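Local coordinates for protein beta-N-acetylhexosaminidase (PDB 4YYF) that probably hydrolyses terminal non-reducing N-acetyl-D-hexosamine residues from N-acetyl-beta-D-hexosaminides, as a glycoside hydrolase of family 3, at residues D167-F175 and K203-D214; T258-S266 and L292-Y302. The protein carries 1 engineered substitution. All coordinates share one frame; numbering follows the deposited sequence.

Contact 1 of 2, residues D167-F175 and K203-D214; sequences DTVIGDRSF and KHFPGHGHASGD. With ACT (acetate ion), chain D.
Arg173 meets Lys203 and His204 at the mouth of the TIM barrel, where strand 199-205 runs into the KHFPGHG sequence characteristic of family 3 beta-N-acetylhexosaminidases. The peptide bonds before His204 and Pro206 are both cis. Arg173 folds back at its third side-chain torsion (chi3 66°), and NH1 then serves two acceptors at the guanidinium edge: Val169 O at 2.8 Å and, also at 2.8 Å, OXT of a bound acetate (N-H...O angle 160°). NH2 adds a weak bond to the same OXT and approaches the rim of the His204 ring, 3.6 Å from CE1, the guanidinium and imidazole planes standing 77° apart. Lys203 CG covers the centre of one His204 face and the acetate CH3 the opposite face, offset toward the rim, while ND1 is hydrogen-bonded to Asp160. Water 1 lies 2.8 Å from His204 NE2 and 3.0 Å from Lys203 NZ. Next to this cluster, Ile170 CG1 meets the His208 ring obliquely, 3.9 Å from ND1, and its CD1 touches His204 ND1; His208 NE2 is hydrogen-bonded to Ser215. Val169 CG2 packs 3.3 Å from Asp214 OD1, an oxygen hydrogen-bonded to His216 ND1, probably the Asp-His dyad of NagZ-type relatives. Arg173 NH2 and Lys203 NZ sit close together, but both form salt bridges with Glu106, which probably offsets their charge; NZ is also hydrogen-bonded to Phe155 O. Val169 O on NH1 and Glu106 on NH2 hold the guanidinium, leaving an NH1 N-H for the acetate, which marks a polar pocket that may bind substrate oxygens, as in relatives.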
# COMPACT_ATOMS: atom_id res chain seq x y z
N ASP A 167 17.36 11.85 6.96
CA ASP A 167 16.35 11.51 7.98
C ASP A 167 15.17 12.49 7.96
O ASP A 167 14.82 13.10 8.97
CB ASP A 167 16.99 11.44 9.38
CG ASP A 167 16.06 10.84 10.44
OD1 ASP A 167 15.10 10.13 10.09
OD2 ASP A 167 16.32 11.08 11.63
N THR A 168 14.56 12.65 6.79
CA THR A 168 13.31 13.41 6.66
C THR A 168 12.24 12.41 6.24
O THR A 168 12.52 11.22 6.11
CB THR A 168 13.44 14.54 5.63
OG1 THR A 168 13.83 13.99 4.38
CG2 THR A 168 14.50 15.54 6.08
N VAL A 169 11.00 12.87 6.02
CA VAL A 169 9.89 11.94 5.79
C VAL A 169 10.17 10.92 4.67
O VAL A 169 10.00 9.71 4.86
CB VAL A 169 8.54 12.69 5.58
CG1 VAL A 169 8.63 13.70 4.45
CG2 VAL A 169 7.40 11.69 5.34
N ILE A 170 10.64 11.41 3.53
CA ILE A 170 11.09 10.50 2.47
C ILE A 170 12.61 10.37 2.61
O ILE A 170 13.10 9.34 3.06
CB ILE A 170 10.68 10.99 1.07
CG1 ILE A 170 9.16 11.15 0.99
CG2 ILE A 170 11.14 10.00 0.01
CD1 ILE A 170 8.40 9.89 1.40
N GLY A 171 13.35 11.42 2.24
CA GLY A 171 14.79 11.44 2.47
C GLY A 171 15.49 10.20 1.93
O GLY A 171 15.28 9.83 0.77
N ASP A 172 16.31 9.54 2.75
CA ASP A 172 17.08 8.38 2.27
C ASP A 172 16.23 7.15 1.90
O ASP A 172 16.77 6.12 1.46
CB ASP A 172 18.23 8.02 3.23
CG ASP A 172 17.76 7.47 4.57
OD1 ASP A 172 16.56 7.16 4.74
OD2 ASP A 172 18.62 7.34 5.47
N ARG A 173 14.91 7.25 2.06
CA ARG A 173 14.02 6.19 1.60
C ARG A 173 13.87 6.24 0.08
O ARG A 173 13.31 5.32 -0.52
CB ARG A 173 12.64 6.32 2.25
CG ARG A 173 12.62 6.16 3.76
CD ARG A 173 11.27 6.63 4.30
NE ARG A 173 10.16 5.77 3.86
CZ ARG A 173 8.88 6.11 3.93
NH1 ARG A 173 8.54 7.31 4.38
NH2 ARG A 173 7.94 5.26 3.54
N SER A 174 14.34 7.31 -0.53
CA SER A 174 14.27 7.46 -1.99
C SER A 174 15.55 7.00 -2.65
O SER A 174 16.64 7.26 -2.15
CB SER A 174 14.02 8.92 -2.37
OG SER A 174 14.41 9.16 -3.72
N PHE A 175 15.42 6.33 -3.80
CA PHE A 175 16.60 5.85 -4.53
C PHE A 175 17.37 6.98 -5.23
O PHE A 175 18.48 6.75 -5.69
CB PHE A 175 16.21 4.77 -5.55
CG PHE A 175 15.91 3.43 -4.93
CD1 PHE A 175 16.95 2.57 -4.56
CD2 PHE A 175 14.61 3.05 -4.69
CE1 PHE A 175 16.67 1.34 -3.99
CE2 PHE A 175 14.32 1.82 -4.11
CZ PHE A 175 15.36 0.97 -3.75
N LYS A 203 5.20 3.41 -4.23
CA LYS A 203 4.62 4.48 -3.40
C LYS A 203 5.52 5.72 -3.43
O LYS A 203 6.72 5.58 -3.72
CB LYS A 203 4.39 3.97 -1.97
CG LYS A 203 5.67 3.74 -1.17
CD LYS A 203 5.37 2.90 0.10
CE LYS A 203 6.58 2.87 1.04
NZ LYS A 203 6.31 2.03 2.27
N HIS A 204 5.01 6.93 -3.16
CA HIS A 204 3.62 7.24 -2.81
C HIS A 204 2.99 8.10 -3.93
O HIS A 204 3.28 9.29 -4.03
CB HIS A 204 3.56 8.01 -1.48
CG HIS A 204 4.24 7.33 -0.33
ND1 HIS A 204 5.61 7.41 -0.11
CD2 HIS A 204 3.76 6.58 0.69
CE1 HIS A 204 5.93 6.72 0.96
NE2 HIS A 204 4.82 6.20 1.48
N PHE A 205 2.14 7.50 -4.75
CA PHE A 205 1.57 8.15 -5.94
C PHE A 205 0.67 9.35 -5.59
O PHE A 205 -0.12 9.28 -4.65
CB PHE A 205 0.77 7.11 -6.73
CG PHE A 205 0.23 7.58 -8.05
CD1 PHE A 205 -1.03 8.19 -8.13
CD2 PHE A 205 0.94 7.36 -9.22
CE1 PHE A 205 -1.54 8.60 -9.36
CE2 PHE A 205 0.42 7.76 -10.46
CZ PHE A 205 -0.82 8.38 -10.52
N PRO A 206 0.76 10.46 -6.36
CA PRO A 206 1.63 10.71 -7.52
C PRO A 206 2.99 11.32 -7.18
O PRO A 206 3.64 11.91 -8.05
CB PRO A 206 0.83 11.72 -8.33
CG PRO A 206 0.13 12.54 -7.25
CD PRO A 206 -0.27 11.50 -6.22
N GLY A 207 3.42 11.21 -5.92
CA GLY A 207 4.77 11.64 -5.57
C GLY A 207 4.88 12.46 -4.29
O GLY A 207 4.40 13.59 -4.23
N HIS A 208 5.53 11.89 -3.28
CA HIS A 208 5.70 12.56 -1.98
C HIS A 208 7.08 13.21 -1.88
O HIS A 208 7.37 13.97 -0.95
CB HIS A 208 5.54 11.53 -0.84
CG HIS A 208 5.13 12.11 0.47
ND1 HIS A 208 5.82 13.15 1.10
CD2 HIS A 208 4.11 11.81 1.32
CE1 HIS A 208 5.23 13.45 2.23
NE2 HIS A 208 4.18 12.64 2.39
N GLY A 209 7.94 12.91 -2.85
CA GLY A 209 9.34 13.32 -2.79
C GLY A 209 9.58 14.81 -2.68
O GLY A 209 10.55 15.24 -2.05
N HIS A 210 8.72 15.62 -3.29
CA HIS A 210 8.91 17.08 -3.23
C HIS A 210 7.77 17.77 -2.47
O HIS A 210 7.54 18.96 -2.65
CB HIS A 210 9.04 17.67 -4.65
CG HIS A 210 10.18 17.09 -5.44
ND1 HIS A 210 10.01 16.07 -6.35
CD2 HIS A 210 11.50 17.39 -5.44
CE1 HIS A 210 11.18 15.78 -6.90
NE2 HIS A 210 12.10 16.56 -6.36
N ALA A 211 7.05 17.02 -1.64
CA ALA A 211 5.94 17.59 -0.87
C ALA A 211 6.44 18.58 0.18
O ALA A 211 7.61 18.54 0.57
CB ALA A 211 5.12 16.49 -0.21
N SER A 212 5.55 19.46 0.66
CA SER A 212 5.93 20.56 1.54
C SER A 212 6.27 20.19 2.99
O SER A 212 6.71 21.03 3.77
CB SER A 212 4.86 21.65 1.55
OG SER A 212 3.60 21.12 1.91
N GLY A 213 6.05 18.93 3.37
CA GLY A 213 6.31 18.52 4.74
C GLY A 213 5.97 17.06 4.95
O GLY A 213 5.95 16.29 3.99
N ASP A 214 5.68 16.69 6.20
CA ASP A 214 5.45 15.30 6.57
C ASP A 214 3.96 15.00 6.73
O ASP A 214 3.32 15.51 7.66
CB ASP A 214 6.19 15.02 7.89
CG ASP A 214 6.16 13.55 8.29
OD1 ASP A 214 5.40 12.76 7.70
OD2 ASP A 214 6.91 13.18 9.22
C ACT D . 4.66 7.82 4.21
O ACT D . 3.66 7.16 4.58
OXT ACT D . 5.76 7.45 4.69
CH3 ACT D . 4.57 8.98 3.27
O HOH W 1 4.67 4.22 3.48

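Contact 2 of 2, residues T258-S266 and L292-Y302; sequences TGSDPASLS and LSSMGAINQRY
Arg301 reaches over Pro262 to grip the carbonyl of Ser260 in the type II' turn Thr258-Asp261. Its chain is bent at chi3 (60°), which brings the guanidinium edge-on to that oxygen: NH1 donates to Ser260 O at 2.7 Å, almost in line with the C=O bond (175° at the oxygen), and NH2 adds a weak bond to the same atom. Pro262 CD lies 3.7 Å above one guanidinium face, offset toward its rim. Asp261 does not form a salt bridge with Arg301; instead water 2 links its OD1 to Tyr302 OH, 2.6 Å from the water, the bond to Asp261 being weak. Deeper in, Ile298 CD1 is the hub, touching Pro262 CB at 3.8 Å and the OG of Ser264, which is hydrogen-bonded to His251. Leu265 meets Ile298 tip to tip, CD1 to CD1 at 4.0 Å. With CG anti to the carbonyl carbon (chi1 -51°), Leu265 sets its two methyls against different partners: CD1 lies 3.5 Å from Tyr302 CE2, the side chains passing in opposite directions, and CD2 touches Leu292 CD2. Arg301 CB packs over one face of that same tyrosine ring. An apolar floor under a polar rim thus joins the loop after strand 246-249 to the short helix 296-299 and its flanks, which follow strand 287-289, at the C-terminal end of a TIM barrel.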
# COMPACT_ATOMS: atom_id res chain seq x y z
N THR A 258 -5.84 17.60 -7.33
CA THR A 258 -6.73 17.25 -6.22
C THR A 258 -7.26 18.45 -5.46
O THR A 258 -8.08 18.30 -4.56
CB THR A 258 -6.03 16.34 -5.19
OG1 THR A 258 -5.13 17.13 -4.39
CG2 THR A 258 -5.24 15.27 -5.88
N GLY A 259 -6.79 19.64 -5.82
CA GLY A 259 -7.18 20.84 -5.10
C GLY A 259 -6.72 20.76 -3.66
O GLY A 259 -5.53 20.60 -3.38
N SER A 260 -7.67 20.86 -2.73
CA SER A 260 -7.33 20.79 -1.31
C SER A 260 -7.62 19.41 -0.71
O SER A 260 -7.51 19.22 0.51
CB SER A 260 -8.04 21.91 -0.52
OG SER A 260 -9.45 21.83 -0.64
N ASP A 261 -7.97 18.46 -1.56
CA ASP A 261 -8.23 17.10 -1.08
C ASP A 261 -6.93 16.31 -1.02
O ASP A 261 -6.08 16.44 -1.91
CB ASP A 261 -9.20 16.37 -2.00
CG ASP A 261 -10.60 16.95 -1.98
OD1 ASP A 261 -10.99 17.54 -0.96
OD2 ASP A 261 -11.30 16.81 -2.99
N PRO A 262 -6.76 15.49 0.02
CA PRO A 262 -5.62 14.57 0.01
C PRO A 262 -5.71 13.66 -1.21
O PRO A 262 -6.82 13.29 -1.61
CB PRO A 262 -5.82 13.75 1.29
CG PRO A 262 -6.66 14.65 2.18
CD PRO A 262 -7.60 15.33 1.22
N ALA A 263 -4.58 13.32 -1.82
CA ALA A 263 -4.64 12.61 -3.10
C ALA A 263 -5.37 11.27 -2.97
O ALA A 263 -6.13 10.88 -3.84
CB ALA A 263 -3.24 12.44 -3.70
N SER A 264 -5.14 10.58 -1.85
CA SER A 264 -5.80 9.31 -1.56
C SER A 264 -7.33 9.37 -1.53
O SER A 264 -8.00 8.34 -1.68
CB SER A 264 -5.30 8.78 -0.21
OG SER A 264 -5.45 9.78 0.79
N LEU A 265 -7.87 10.57 -1.33
CA LEU A 265 -9.33 10.75 -1.21
C LEU A 265 -9.94 11.52 -2.38
O LEU A 265 -11.08 11.98 -2.30
CB LEU A 265 -9.67 11.47 0.11
CG LEU A 265 -9.07 10.90 1.40
CD1 LEU A 265 -9.65 11.63 2.61
CD2 LEU A 265 -9.28 9.40 1.53
N SER A 266 -9.19 11.67 -3.46
CA SER A 266 -9.65 12.47 -4.60
C SER A 266 -9.84 11.58 -5.82
O SER A 266 -8.91 10.85 -6.22
CB SER A 266 -8.64 13.59 -4.86
OG SER A 266 -8.83 14.22 -6.12
N LEU A 292 -4.71 5.57 6.87
CA LEU A 292 -5.83 6.51 7.00
C LEU A 292 -6.18 6.92 8.44
O LEU A 292 -6.99 7.81 8.64
CB LEU A 292 -7.09 5.94 6.34
CG LEU A 292 -7.06 5.70 4.83
CD1 LEU A 292 -8.27 4.89 4.41
CD2 LEU A 292 -7.01 7.02 4.07
N SER A 293 -5.57 6.28 9.44
CA SER A 293 -5.97 6.56 10.82
C SER A 293 -4.96 7.37 11.65
O SER A 293 -5.34 8.27 12.39
CB SER A 293 -6.31 5.26 11.55
OG SER A 293 -5.15 4.45 11.70
N SER A 294 -3.68 7.05 11.54
CA SER A 294 -2.69 7.69 12.41
C SER A 294 -2.07 8.92 11.79
O SER A 294 -1.40 9.70 12.48
CB SER A 294 -1.58 6.73 12.81
OG SER A 294 -0.63 6.58 11.77
N MSE A 295 -2.29 9.12 10.49
CA MSE A 295 -1.62 10.20 9.76
C MSE A 295 -2.43 11.49 9.74
O MSE A 295 -3.57 11.51 9.28
CB MSE A 295 -1.28 9.75 8.33
CG MSE A 295 -0.31 8.59 8.32
SE MSE A 295 0.31 8.05 6.56
CE MSE A 295 1.46 9.57 6.19
N GLY A 296 -1.81 12.57 10.22
CA GLY A 296 -2.47 13.86 10.39
C GLY A 296 -3.06 14.47 9.13
O GLY A 296 -4.05 15.20 9.21
N ALA A 297 -2.48 14.18 7.97
CA ALA A 297 -3.01 14.72 6.71
C ALA A 297 -4.46 14.25 6.50
O ALA A 297 -5.25 14.92 5.85
CB ALA A 297 -2.14 14.30 5.52
N ILE A 298 -4.77 13.07 7.04
CA ILE A 298 -6.12 12.53 6.97
C ILE A 298 -6.91 12.79 8.26
O ILE A 298 -8.02 13.33 8.22
CB ILE A 298 -6.11 11.00 6.73
CG1 ILE A 298 -5.38 10.68 5.43
CG2 ILE A 298 -7.54 10.46 6.68
CD1 ILE A 298 -6.01 11.36 4.20
N ASN A 299 -6.34 12.40 9.39
CA ASN A 299 -7.15 12.30 10.61
C ASN A 299 -7.58 13.64 11.20
O ASN A 299 -8.50 13.71 12.02
CB ASN A 299 -6.54 11.33 11.65
CG ASN A 299 -5.33 11.89 12.39
OD1 ASN A 299 -5.16 13.10 12.52
ND2 ASN A 299 -4.50 11.00 12.92
N GLN A 300 -6.93 14.72 10.75
CA GLN A 300 -7.32 16.05 11.19
C GLN A 300 -8.58 16.53 10.46
O GLN A 300 -9.17 17.53 10.84
CB GLN A 300 -6.19 17.05 10.95
CG GLN A 300 -5.03 16.89 11.91
CD GLN A 300 -3.81 17.67 11.46
OE1 GLN A 300 -3.89 18.51 10.56
NE2 GLN A 300 -2.67 17.39 12.08
N ARG A 301 -8.97 15.80 9.42
CA ARG A 301 -10.13 16.20 8.63
C ARG A 301 -11.23 15.14 8.67
O ARG A 301 -12.41 15.47 8.61
CB ARG A 301 -9.69 16.51 7.19
CG ARG A 301 -8.60 17.58 7.13
CD ARG A 301 -8.00 17.74 5.74
NE ARG A 301 -9.00 18.14 4.75
CZ ARG A 301 -8.70 18.55 3.52
NH1 ARG A 301 -7.43 18.63 3.13
NH2 ARG A 301 -9.67 18.88 2.68
N TYR A 302 -10.85 13.87 8.77
CA TYR A 302 -11.80 12.77 8.68
C TYR A 302 -11.50 11.67 9.69
O TYR A 302 -10.33 11.29 9.86
CB TYR A 302 -11.77 12.16 7.27
CG TYR A 302 -11.83 13.18 6.16
CD1 TYR A 302 -13.00 13.87 5.89
CD2 TYR A 302 -10.71 13.47 5.39
CE1 TYR A 302 -13.05 14.82 4.88
CE2 TYR A 302 -10.75 14.42 4.37
CZ TYR A 302 -11.92 15.08 4.12
OH TYR A 302 -11.97 16.02 3.11
O HOH W 2 -11.07 15.44 0.75

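In the fold
Both contacts lie on loops at the C-terminal ends of the barrel strands, within the one family 3 N-terminal domain, their centres about 16 Å apart. They come in series along the chain: contact 1 ties the loop after strand 153-154 to the end of strand 199-205, and contact 2 then ties the loops following strands 246-249 and 287-289. These four strands are consecutive parallel neighbours in the sheet, so the two contacts cover adjoining sectors of the barrel mouth. They touch where Pro206 CD packs against Ala263 CB at 4.0 Å, and backbone bonds join Gly296 to His216 and Ala297 to Ser215, just past segment 203-214. Contact 1 probably borders the substrate pocket; contact 2 is the neighbouring piece of loop packing.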